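Local coordinates for protein trehalose monomycolate transport factor A (Mycolicibacterium smegmatis MC2 155, PDB 6T84) that is required for MmpL3-dependent transport of trehalose monomycolate to the cell wall, and for growth and cell elongation, acting through the N-terminal domain to which this chain belongs, at residues H21-E26 against N51-Q56; V73-R78 against Q146-V151; V86-K91 against E140-E145. One frame throughout, in Å; residues are numbered along the deposited sequence.

Contact 1: H21-E26 against N51-Q56; sequences HGFDYE and NVVLGQ
Four backbone hydrogen bonds pair Asp-24 with Leu-54 and Glu-26 with Val-52 in antiparallel fashion, each pair exchanging N-H and carbonyl both ways. Asp-24 N to Leu-54 O and Leu-54 N to Asp-24 O are both 2.9 Å. Between the pairs Tyr-25 faces Val-53 as a non-hydrogen-bonded pair, and CA-H...O contacts fill in, the closer one from Val-53 CA to Asp-24 O at 3.2 Å.

The polar side-chain link is a single short bond. Tyr-25 OH donates to Asn-51 OD1 over 2.6 Å, in the plane of the amide carbonyl and at the edge of the phenol ring. With CG anti to the backbone N (chi1 174°), the Tyr-25 ring runs beside the Asn-51 side chain, both pointing the same way, ring and amide planes 34° apart. Asn-51 ND2 in turn binds Asp-66, which helps fix which way round the amide sits.

Apolar contact centres on Phe-23. Gly-55 CA lies over one face of its ring, 3.8 Å from the centroid, a CH-pi contact; His-21 CB sits over the centre of the opposite face. Val-53 CG1 comes in at the ring edge and also meets Phe-23 CB at 3.4 Å.

A separate packing contact lies across the sheet, where the Leu-54 and Glu-26 side chains cross at about a right angle, Leu-54 CD1 against the carboxylate carbon CD of Glu-26 at 3.7 Å.

Strand 24-26 follows helix 10-21, which ends in a Schellman motif at Gly-22, and forms one margin of the nine-stranded antiparallel sheet. That helix packs on the Tyr-25 and Val-53 face, while strand 60-67 continues the sheet beyond strand 52-57.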
loop_
_atom_site.group_PDB
_atom_site.type_symbol
_atom_site.label_atom_id
_atom_site.label_comp_id
_atom_site.label_asym_id
_atom_site.label_seq_id
_atom_site.Cartn_x
_atom_site.Cartn_y
_atom_site.Cartn_z
ATOM N N HIS A 21 13.601 -13.852 0.772
ATOM C CA HIS A 21 12.421 -13.957 -0.089
ATOM C C HIS A 21 12.773 -14.310 -1.536
ATOM O O HIS A 21 11.852 -14.443 -2.347
ATOM C CB HIS A 21 11.669 -12.644 -0.026
ATOM C CG HIS A 21 10.835 -12.530 1.208
ATOM N ND1 HIS A 21 9.557 -13.058 1.284
ATOM C CD2 HIS A 21 11.097 -11.999 2.423
ATOM C CE1 HIS A 21 9.076 -12.871 2.504
ATOM N NE2 HIS A 21 9.972 -12.199 3.208
ATOM N N GLY A 22 14.062 -14.404 -1.890
ATOM C CA GLY A 22 14.430 -14.611 -3.296
ATOM C C GLY A 22 14.102 -13.411 -4.158
ATOM O O GLY A 22 13.918 -13.559 -5.393
ATOM N N PHE A 23 14.112 -12.215 -3.577
ATOM C CA PHE A 23 13.804 -10.994 -4.310
ATOM C C PHE A 23 15.105 -10.268 -4.661
ATOM O O PHE A 23 16.100 -10.431 -3.960
ATOM C CB PHE A 23 12.950 -10.065 -3.420
ATOM C CG PHE A 23 11.575 -10.583 -3.072
ATOM C CD1 PHE A 23 10.975 -11.651 -3.759
ATOM C CD2 PHE A 23 10.844 -9.929 -2.076
ATOM C CE1 PHE A 23 9.676 -12.059 -3.412
ATOM C CE2 PHE A 23 9.505 -10.314 -1.755
ATOM C CZ PHE A 23 8.955 -11.404 -2.403
ATOM N N ASP A 24 15.065 -9.403 -5.661
ATOM C CA ASP A 24 16.256 -8.626 -5.995
ATOM C C ASP A 24 16.290 -7.356 -5.165
ATOM O O ASP A 24 15.253 -6.818 -4.767
ATOM C CB ASP A 24 16.233 -8.246 -7.494
ATOM C CG ASP A 24 16.431 -9.467 -8.360
ATOM O OD1 ASP A 24 17.278 -10.325 -8.048
ATOM O OD2 ASP A 24 15.755 -9.575 -9.381
ATOM N N TYR A 25 17.502 -6.871 -4.885
ATOM C CA TYR A 25 17.726 -5.651 -4.122
ATOM C C TYR A 25 18.462 -4.626 -4.991
ATOM O O TYR A 25 19.450 -4.959 -5.677
ATOM C CB TYR A 25 18.538 -5.928 -2.846
ATOM C CG TYR A 25 18.916 -4.686 -2.084
ATOM C CD1 TYR A 25 18.054 -4.147 -1.139
ATOM C CD2 TYR A 25 20.108 -4.019 -2.344
ATOM C CE1 TYR A 25 18.379 -2.988 -0.459
ATOM C CE2 TYR A 25 20.446 -2.870 -1.667
ATOM C CZ TYR A 25 19.570 -2.365 -0.717
ATOM O OH TYR A 25 19.906 -1.202 -0.033
ATOM N N GLU A 26 18.063 -3.356 -4.894
ATOM C CA GLU A 26 18.803 -2.245 -5.499
ATOM C C GLU A 26 18.874 -1.100 -4.504
ATOM O O GLU A 26 17.880 -0.794 -3.853
ATOM C CB GLU A 26 18.002 -1.660 -6.708
ATOM C CG GLU A 26 17.753 -2.636 -7.792
ATOM C CD GLU A 26 16.903 -2.047 -8.907
ATOM O OE1 GLU A 26 16.431 -0.895 -8.825
ATOM O OE2 GLU A 26 16.661 -2.777 -9.868
ATOM N N ASN A 51 16.550 1.660 -1.109
ATOM C CA ASN A 51 16.483 0.329 -0.483
ATOM C C ASN A 51 15.355 -0.497 -1.102
ATOM O O ASN A 51 14.407 -0.951 -0.438
ATOM C CB ASN A 51 16.295 0.437 1.034
ATOM C CG ASN A 51 17.497 0.933 1.706
ATOM O OD1 ASN A 51 18.583 0.458 1.437
ATOM N ND2 ASN A 51 17.330 1.877 2.636
ATOM N N VAL A 52 15.459 -0.627 -2.415
ATOM C CA VAL A 52 14.383 -1.147 -3.250
ATOM C C VAL A 52 14.489 -2.663 -3.325
ATOM O O VAL A 52 15.574 -3.221 -3.586
ATOM C CB VAL A 52 14.477 -0.525 -4.648
ATOM C CG1 VAL A 52 13.332 -1.076 -5.549
ATOM C CG2 VAL A 52 14.422 1.000 -4.565
ATOM N N VAL A 53 13.350 -3.351 -3.168
ATOM C CA VAL A 53 13.303 -4.795 -3.275
ATOM C C VAL A 53 12.232 -5.122 -4.316
ATOM O O VAL A 53 11.099 -4.604 -4.246
ATOM C CB VAL A 53 12.965 -5.437 -1.904
ATOM C CG1 VAL A 53 12.857 -6.964 -2.045
ATOM C CG2 VAL A 53 14.058 -5.076 -0.893
ATOM N N LEU A 54 12.573 -5.958 -5.284
ATOM C CA LEU A 54 11.713 -6.257 -6.420
ATOM C C LEU A 54 11.482 -7.758 -6.428
ATOM O O LEU A 54 12.448 -8.533 -6.529
ATOM C CB LEU A 54 12.410 -5.834 -7.739
ATOM C CG LEU A 54 12.956 -4.382 -7.775
ATOM C CD1 LEU A 54 14.422 -4.284 -7.243
ATOM C CD2 LEU A 54 12.827 -3.791 -9.200
ATOM N N GLY A 55 10.227 -8.171 -6.331
ATOM C CA GLY A 55 9.945 -9.590 -6.238
ATOM C C GLY A 55 8.601 -9.949 -6.811
ATOM O O GLY A 55 7.981 -9.170 -7.520
ATOM N N GLN A 56 8.130 -11.148 -6.498
ATOM C CA GLN A 56 6.789 -11.600 -6.922
ATOM C C GLN A 56 6.136 -12.332 -5.766
ATOM O O GLN A 56 6.820 -12.992 -4.980
ATOM C CB GLN A 56 6.831 -12.595 -8.077
ATOM C CG GLN A 56 7.229 -11.966 -9.434
ATOM C CD GLN A 56 7.121 -12.959 -10.587
ATOM O OE1 GLN A 56 6.209 -12.871 -11.416
ATOM N NE2 GLN A 56 8.056 -13.904 -10.643
#

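Contact 2: V73-R78 against Q146-V151. With SO4 (sulfate ion), chain C.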
loop_
_atom_site.group_PDB
_atom_site.type_symbol
_atom_site.label_atom_id
_atom_site.label_comp_id
_atom_site.label_asym_id
_atom_site.label_seq_id
_atom_site.Cartn_x
_atom_site.Cartn_y
_atom_site.Cartn_z
ATOM N N VAL A 73 7.034 1.690 1.568
ATOM C CA VAL A 73 5.854 1.327 0.784
ATOM C C VAL A 73 6.026 -0.072 0.226
ATOM O O VAL A 73 7.104 -0.429 -0.267
ATOM C CB VAL A 73 5.638 2.339 -0.362
ATOM C CG1 VAL A 73 4.428 1.946 -1.185
ATOM C CG2 VAL A 73 5.452 3.742 0.237
ATOM N N ILE A 74 4.939 -0.842 0.221
ATOM C CA ILE A 74 4.873 -2.126 -0.466
ATOM C C ILE A 74 3.767 -2.006 -1.499
ATOM O O ILE A 74 2.632 -1.644 -1.147
ATOM C CB ILE A 74 4.549 -3.255 0.537
ATOM C CG1 ILE A 74 5.638 -3.343 1.606
ATOM C CG2 ILE A 74 4.349 -4.601 -0.194
ATOM C CD1 ILE A 74 5.242 -4.349 2.774
ATOM N N ALA A 75 4.111 -2.230 -2.785
ATOM C CA ALA A 75 3.147 -2.149 -3.888
ATOM C C ALA A 75 2.996 -3.521 -4.518
ATOM O O ALA A 75 3.993 -4.110 -4.942
ATOM C CB ALA A 75 3.614 -1.183 -4.972
ATOM N N LEU A 76 1.757 -4.022 -4.598
ATOM C CA LEU A 76 1.471 -5.346 -5.144
ATOM C C LEU A 76 0.634 -5.234 -6.414
ATOM O O LEU A 76 -0.380 -4.533 -6.436
ATOM C CB LEU A 76 0.718 -6.184 -4.118
ATOM C CG LEU A 76 0.237 -7.586 -4.558
ATOM C CD1 LEU A 76 1.427 -8.499 -4.858
ATOM C CD2 LEU A 76 -0.680 -8.256 -3.443
ATOM N N HIS A 77 1.070 -5.901 -7.476
ATOM C CA HIS A 77 0.329 -5.791 -8.729
ATOM C C HIS A 77 -1.014 -6.514 -8.688
ATOM O O HIS A 77 -1.121 -7.630 -8.181
ATOM C CB HIS A 77 1.172 -6.371 -9.869
ATOM C CG HIS A 77 0.575 -6.124 -11.214
ATOM N ND1 HIS A 77 -0.055 -7.111 -11.960
ATOM C CD2 HIS A 77 0.550 -5.001 -11.976
ATOM C CE1 HIS A 77 -0.464 -6.592 -13.105
ATOM N NE2 HIS A 77 -0.110 -5.316 -13.143
ATOM N N ARG A 78 -2.050 -5.867 -9.234
ATOM C CA ARG A 78 -3.404 -6.442 -9.282
ATOM C C ARG A 78 -3.613 -7.185 -10.593
ATOM O O ARG A 78 -3.203 -6.732 -11.681
ATOM C CB ARG A 78 -4.463 -5.349 -9.275
ATOM C CG ARG A 78 -4.547 -4.481 -8.041
ATOM C CD ARG A 78 -5.535 -3.324 -8.301
ATOM N NE ARG A 78 -6.883 -3.841 -8.558
ATOM C CZ ARG A 78 -7.732 -4.113 -7.579
ATOM N NH1 ARG A 78 -7.354 -3.885 -6.321
ATOM N NH2 ARG A 78 -8.936 -4.601 -7.847
ATOM N N GLN A 146 -5.009 1.876 -10.248
ATOM C CA GLN A 146 -5.658 1.042 -11.239
ATOM C C GLN A 146 -5.158 -0.404 -11.210
ATOM O O GLN A 146 -5.956 -1.348 -11.236
ATOM C CB GLN A 146 -5.475 1.644 -12.625
ATOM C CG GLN A 146 -6.244 0.830 -13.677
ATOM C CD GLN A 146 -6.268 1.481 -15.029
ATOM O OE1 GLN A 146 -6.374 2.696 -15.136
ATOM N NE2 GLN A 146 -6.176 0.668 -16.075
ATOM N N ASN A 147 -3.836 -0.597 -11.193
ATOM C CA ASN A 147 -3.243 -1.915 -11.298
ATOM C C ASN A 147 -2.391 -2.318 -10.106
ATOM O O ASN A 147 -1.613 -3.286 -10.208
ATOM C CB ASN A 147 -2.382 -1.907 -12.569
ATOM C CG ASN A 147 -3.219 -1.750 -13.803
ATOM O OD1 ASN A 147 -4.057 -2.591 -14.053
ATOM N ND2 ASN A 147 -2.987 -0.675 -14.577
ATOM N N TRP A 148 -2.537 -1.610 -8.978
ATOM C CA TRP A 148 -1.672 -1.850 -7.828
ATOM C C TRP A 148 -2.458 -1.652 -6.534
ATOM O O TRP A 148 -3.358 -0.816 -6.483
ATOM C CB TRP A 148 -0.550 -0.817 -7.830
ATOM C CG TRP A 148 0.357 -0.993 -8.995
ATOM C CD1 TRP A 148 0.205 -0.423 -10.218
ATOM C CD2 TRP A 148 1.470 -1.870 -9.076
ATOM N NE1 TRP A 148 1.176 -0.867 -11.058
ATOM C CE2 TRP A 148 1.987 -1.750 -10.392
ATOM C CE3 TRP A 148 2.086 -2.747 -8.179
ATOM C CZ2 TRP A 148 3.099 -2.481 -10.841
ATOM C CZ3 TRP A 148 3.213 -3.441 -8.584
ATOM C CH2 TRP A 148 3.711 -3.311 -9.923
ATOM N N THR A 149 -2.106 -2.397 -5.509
ATOM C CA THR A 149 -2.616 -2.177 -4.152
ATOM C C THR A 149 -1.360 -1.958 -3.318
ATOM O O THR A 149 -0.369 -2.703 -3.460
ATOM C CB THR A 149 -3.355 -3.439 -3.648
ATOM O OG1 THR A 149 -4.480 -3.715 -4.520
ATOM C CG2 THR A 149 -3.873 -3.296 -2.199
ATOM N N LEU A 150 -1.402 -0.938 -2.432
ATOM C CA LEU A 150 -0.223 -0.458 -1.714
ATOM C C LEU A 150 -0.487 -0.297 -0.225
ATOM O O LEU A 150 -1.616 0.006 0.210
ATOM C CB LEU A 150 0.210 0.913 -2.263
ATOM C CG LEU A 150 0.539 0.922 -3.784
ATOM C CD1 LEU A 150 -0.703 1.403 -4.565
ATOM C CD2 LEU A 150 1.724 1.798 -4.073
ATOM N N VAL A 151 0.576 -0.482 0.547
ATOM C CA VAL A 151 0.577 -0.216 1.982
ATOM C C VAL A 151 1.780 0.669 2.303
ATOM O O VAL A 151 2.905 0.376 1.878
ATOM C CB VAL A 151 0.646 -1.530 2.789
ATOM C CG1 VAL A 151 0.904 -1.227 4.313
ATOM C CG2 VAL A 151 -0.599 -2.450 2.514
HETATM S S SO4 C . 0.517 0.705 -14.528
HETATM O O1 SO4 C . -0.851 0.982 -14.056
HETATM O O2 SO4 C . 0.492 0.547 -15.985
HETATM O O3 SO4 C . 1.407 1.817 -14.183
HETATM O O4 SO4 C . 1.065 -0.512 -14.045
HETATM O O HOH W 1 -3.836 -5.288 -13.962
#
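His-77 turns CG anti to its own backbone N (chi1 -172°), while Trp-148 holds CG beside the backbone N (chi1 -66°), so that the indole turns a face to the His-77 side chain. His-77 CB stands over the six-membered ring, 4.0 Å from its centroid, and the imidazole presents its edge to the same ring in a T-shaped pair with planes at 78°. His-77 ND1 is held by Glu-60. Ala-75 CB touches Trp-148 CE3 and, at 3.6 Å, Leu-150 CD2.

Trp-148 NE1 donates to sulfate O4 at 3.0 Å and Asn-147 ND2 to sulfate O1 at 2.8 Å; the ion is probably from the crystallisation liquor. A water bridges Asn-147 OD1 and Arg-78 O. Arg-78 NH1 makes a weak bond to Thr-149 OG1; Leu-176 O and Val-80 O hold the guanidinium, and Asn-173 the hydroxyl.

Paired backbone bonds join Ile-74 to Val-151 and Leu-76 to Thr-149. Past the last pair Arg-78 N still reaches Asn-147 O at 2.8 Å, but from above the carbonyl plane, and Trp-148 N has no partner in the model. Residues 74-77 with 148-151 are regular antiparallel pairing in mid-sheet, with helix 159-175 packed on the Ile-74 and Thr-149 face.

Contact 3: V86-K91 against E140-E145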
loop_
_atom_site.group_PDB
_atom_site.type_symbol
_atom_site.label_atom_id
_atom_site.label_comp_id
_atom_site.label_asym_id
_atom_site.label_seq_id
_atom_site.Cartn_x
_atom_site.Cartn_y
_atom_site.Cartn_z
ATOM N N VAL A 86 -9.940 2.946 -3.373
ATOM C CA VAL A 86 -10.258 2.869 -1.934
ATOM C C VAL A 86 -8.987 3.190 -1.168
ATOM O O VAL A 86 -7.907 2.669 -1.501
ATOM C CB VAL A 86 -10.795 1.472 -1.572
ATOM C CG1 VAL A 86 -11.083 1.355 -0.021
ATOM C CG2 VAL A 86 -12.091 1.157 -2.368
ATOM N N ASP A 87 -9.113 4.015 -0.118
ATOM C CA ASP A 87 -7.993 4.400 0.743
ATOM C C ASP A 87 -8.470 4.170 2.175
ATOM O O ASP A 87 -9.495 4.726 2.587
ATOM C CB ASP A 87 -7.680 5.886 0.485
ATOM C CG ASP A 87 -6.518 6.425 1.292
ATOM O OD1 ASP A 87 -6.595 6.324 2.529
ATOM O OD2 ASP A 87 -5.564 6.995 0.691
ATOM N N LEU A 88 -7.755 3.332 2.883
ATOM C CA LEU A 88 -8.064 2.944 4.275
ATOM C C LEU A 88 -6.874 3.409 5.114
ATOM O O LEU A 88 -5.768 2.881 4.957
ATOM C CB LEU A 88 -8.184 1.413 4.297
ATOM C CG LEU A 88 -8.406 0.710 5.636
ATOM C CD1 LEU A 88 -9.774 1.123 6.194
ATOM C CD2 LEU A 88 -8.309 -0.834 5.497
ATOM N N ARG A 89 -7.080 4.376 6.022
ATOM C CA ARG A 89 -5.950 4.964 6.737
ATOM C C ARG A 89 -6.321 5.198 8.193
ATOM O O ARG A 89 -7.503 5.304 8.544
ATOM C CB ARG A 89 -5.456 6.259 6.081
ATOM C CG ARG A 89 -6.502 7.313 5.981
ATOM C CD ARG A 89 -5.968 8.620 5.378
ATOM N NE ARG A 89 -5.463 8.395 4.005
ATOM C CZ ARG A 89 -4.540 9.153 3.420
ATOM N NH1 ARG A 89 -4.078 10.232 4.048
ATOM N NH2 ARG A 89 -4.089 8.871 2.180
ATOM N N LEU A 90 -5.304 5.259 9.043
ATOM C CA LEU A 90 -5.585 5.479 10.471
ATOM C C LEU A 90 -6.353 6.788 10.647
ATOM O O LEU A 90 -6.096 7.785 9.973
ATOM C CB LEU A 90 -4.256 5.581 11.237
ATOM C CG LEU A 90 -3.407 4.339 11.220
ATOM C CD1 LEU A 90 -2.107 4.539 12.007
ATOM C CD2 LEU A 90 -4.190 3.134 11.759
ATOM N N LYS A 91 -7.262 6.803 11.623
ATOM C CA LYS A 91 -8.115 7.973 11.845
ATOM C C LYS A 91 -7.329 9.248 12.191
ATOM O O LYS A 91 -7.805 10.364 11.909
ATOM C CB LYS A 91 -9.192 7.636 12.885
ATOM C CG LYS A 91 -8.632 7.400 14.228
ATOM C CD LYS A 91 -9.775 7.041 15.201
ATOM C CE LYS A 91 -9.301 6.967 16.655
ATOM N NZ LYS A 91 -8.641 5.675 16.995
ATOM N N GLU A 140 -0.257 2.102 8.020
ATOM C CA GLU A 140 -0.887 3.390 8.310
ATOM C C GLU A 140 -1.841 3.819 7.210
ATOM O O GLU A 140 -2.920 4.347 7.496
ATOM C CB GLU A 140 0.180 4.465 8.504
ATOM C CG GLU A 140 1.117 4.193 9.703
ATOM C CD GLU A 140 1.812 5.449 10.223
ATOM O OE1 GLU A 140 2.208 5.440 11.401
ATOM O OE2 GLU A 140 1.924 6.449 9.461
ATOM N N ILE A 141 -1.439 3.656 5.959
ATOM C CA ILE A 141 -2.253 4.051 4.818
ATOM C C ILE A 141 -2.201 2.876 3.850
ATOM O O ILE A 141 -1.119 2.412 3.481
ATOM C CB ILE A 141 -1.733 5.335 4.140
ATOM C CG1 ILE A 141 -1.691 6.542 5.096
ATOM C CG2 ILE A 141 -2.605 5.677 2.939
ATOM C CD1 ILE A 141 -0.999 7.754 4.488
ATOM N N MET A 142 -3.369 2.374 3.449
ATOM C CA MET A 142 -3.487 1.324 2.442
ATOM C C MET A 142 -4.421 1.838 1.367
ATOM O O MET A 142 -5.472 2.418 1.677
ATOM C CB MET A 142 -4.117 0.035 3.030
ATOM C CG MET A 142 -3.378 -0.451 4.264
ATOM S SD MET A 142 -4.052 -2.022 4.803
ATOM C CE MET A 142 -4.658 -1.540 6.391
ATOM N N TRP A 143 -4.080 1.601 0.091
ATOM C CA TRP A 143 -4.924 2.138 -0.967
ATOM C C TRP A 143 -4.652 1.364 -2.231
ATOM O O TRP A 143 -3.649 0.667 -2.335
ATOM C CB TRP A 143 -4.723 3.642 -1.201
ATOM C CG TRP A 143 -3.432 4.020 -1.939
ATOM C CD1 TRP A 143 -3.359 4.404 -3.257
ATOM C CD2 TRP A 143 -2.080 4.085 -1.420
ATOM N NE1 TRP A 143 -2.043 4.713 -3.578
ATOM C CE2 TRP A 143 -1.242 4.510 -2.488
ATOM C CE3 TRP A 143 -1.497 3.845 -0.151
ATOM C CZ2 TRP A 143 0.130 4.701 -2.336
ATOM C CZ3 TRP A 143 -0.141 3.996 -0.013
ATOM C CH2 TRP A 143 0.657 4.452 -1.091
ATOM N N ASN A 144 -5.553 1.488 -3.187
ATOM C CA ASN A 144 -5.260 0.963 -4.507
ATOM C C ASN A 144 -5.298 2.052 -5.560
ATOM O O ASN A 144 -5.897 3.123 -5.398
ATOM C CB ASN A 144 -6.203 -0.139 -4.913
ATOM C CG ASN A 144 -7.577 0.416 -5.265
ATOM O OD1 ASN A 144 -8.362 0.846 -4.369
ATOM N ND2 ASN A 144 -7.893 0.433 -6.571
ATOM N N GLU A 145 -4.598 1.748 -6.656
ATOM C CA GLU A 145 -4.682 2.507 -7.899
ATOM C C GLU A 145 -5.126 1.512 -8.965
ATOM O O GLU A 145 -5.592 0.418 -8.647
ATOM C CB GLU A 145 -3.362 3.237 -8.193
ATOM C CG GLU A 145 -3.049 4.186 -7.028
ATOM C CD GLU A 145 -1.881 5.100 -7.190
ATOM O OE1 GLU A 145 -1.522 5.428 -8.330
ATOM O OE2 GLU A 145 -1.339 5.552 -6.159
#
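At one end of this strand pair a side chain stands in for the backbone: Val-86 N donates to the amide oxygen of Asn-144, OD1, at 2.8 Å and nearly straight (171°), while Asn-144 N returns a bond to Val-86 O. Asn-144 can do this because its CG lies between the backbone N and carbonyl carbon (chi1 74°), which swings the amide back towards the neighbouring strand. Its ND2 reaches the carbonyls of Glu-145 and Val-84, so both ends of the amide are used.

Leu-88 and Met-142 then form a regular hydrogen-bonded pair, the bond from Leu-88 N to Met-142 O being 2.7 Å, and Leu-90 N meets Glu-140 O. On the other side of strand 141-144, against strand 148-153, Glu-140 and Ile-141 both lie opposite Ala-152, a classic beta bulge.

On one face, Arg-89 grips Asp-87 side-on. Arg-89 NE goes to Asp-87 OD1 and Arg-89 NH2 to Asp-87 OD2, each at 2.8 Å and each on the syn side of its oxygen. Ile-141 runs alongside the arginine and sets CD1 over one face of the guanidinium, 3.8 Å above the plane, while Ile-141 CG2 touches Arg-89 NH2 at 3.6 Å. Trp-143, on the same face, bonds through NE1 to Glu-145 OE2.

On the opposite face Leu-88 CD2 meets Met-142 CE at 3.8 Å, the two chains side by side, both packed against Phe-172 of helix 159-175.

Chemically, then, the ion pair lies within one strand, Lys-94 O takes the remaining nitrogen of the arginine, and the facing strand contributes hydrocarbon; burial alone would disfavour either charge, but two short bonds to the opposite charge would probably keep both groups ionised.

How the contacts relate
All three contacts belong to the same antiparallel sheet. The centre of contact 1 is about 15 Å from that of contact 2 and about 23 Å from that of contact 3; strand 60-67 separates it from contact 2, and nearest atoms stay about 6 Å apart. Contacts 2 and 3 do touch, with centres about 11 Å apart. Their strands 148-153 and 141-144 are neighbours, joined by a probable hydrogen bond from Leu-150 N to Trp-143 O (2.8 Å), and Val-151 CG2 packs on Met-142 CG. Both segments of contact 3 fall in the sequence between those of contact 2. Helix 159-175 packs against both. The sulfate belongs to the Trp-148 end of contact 2.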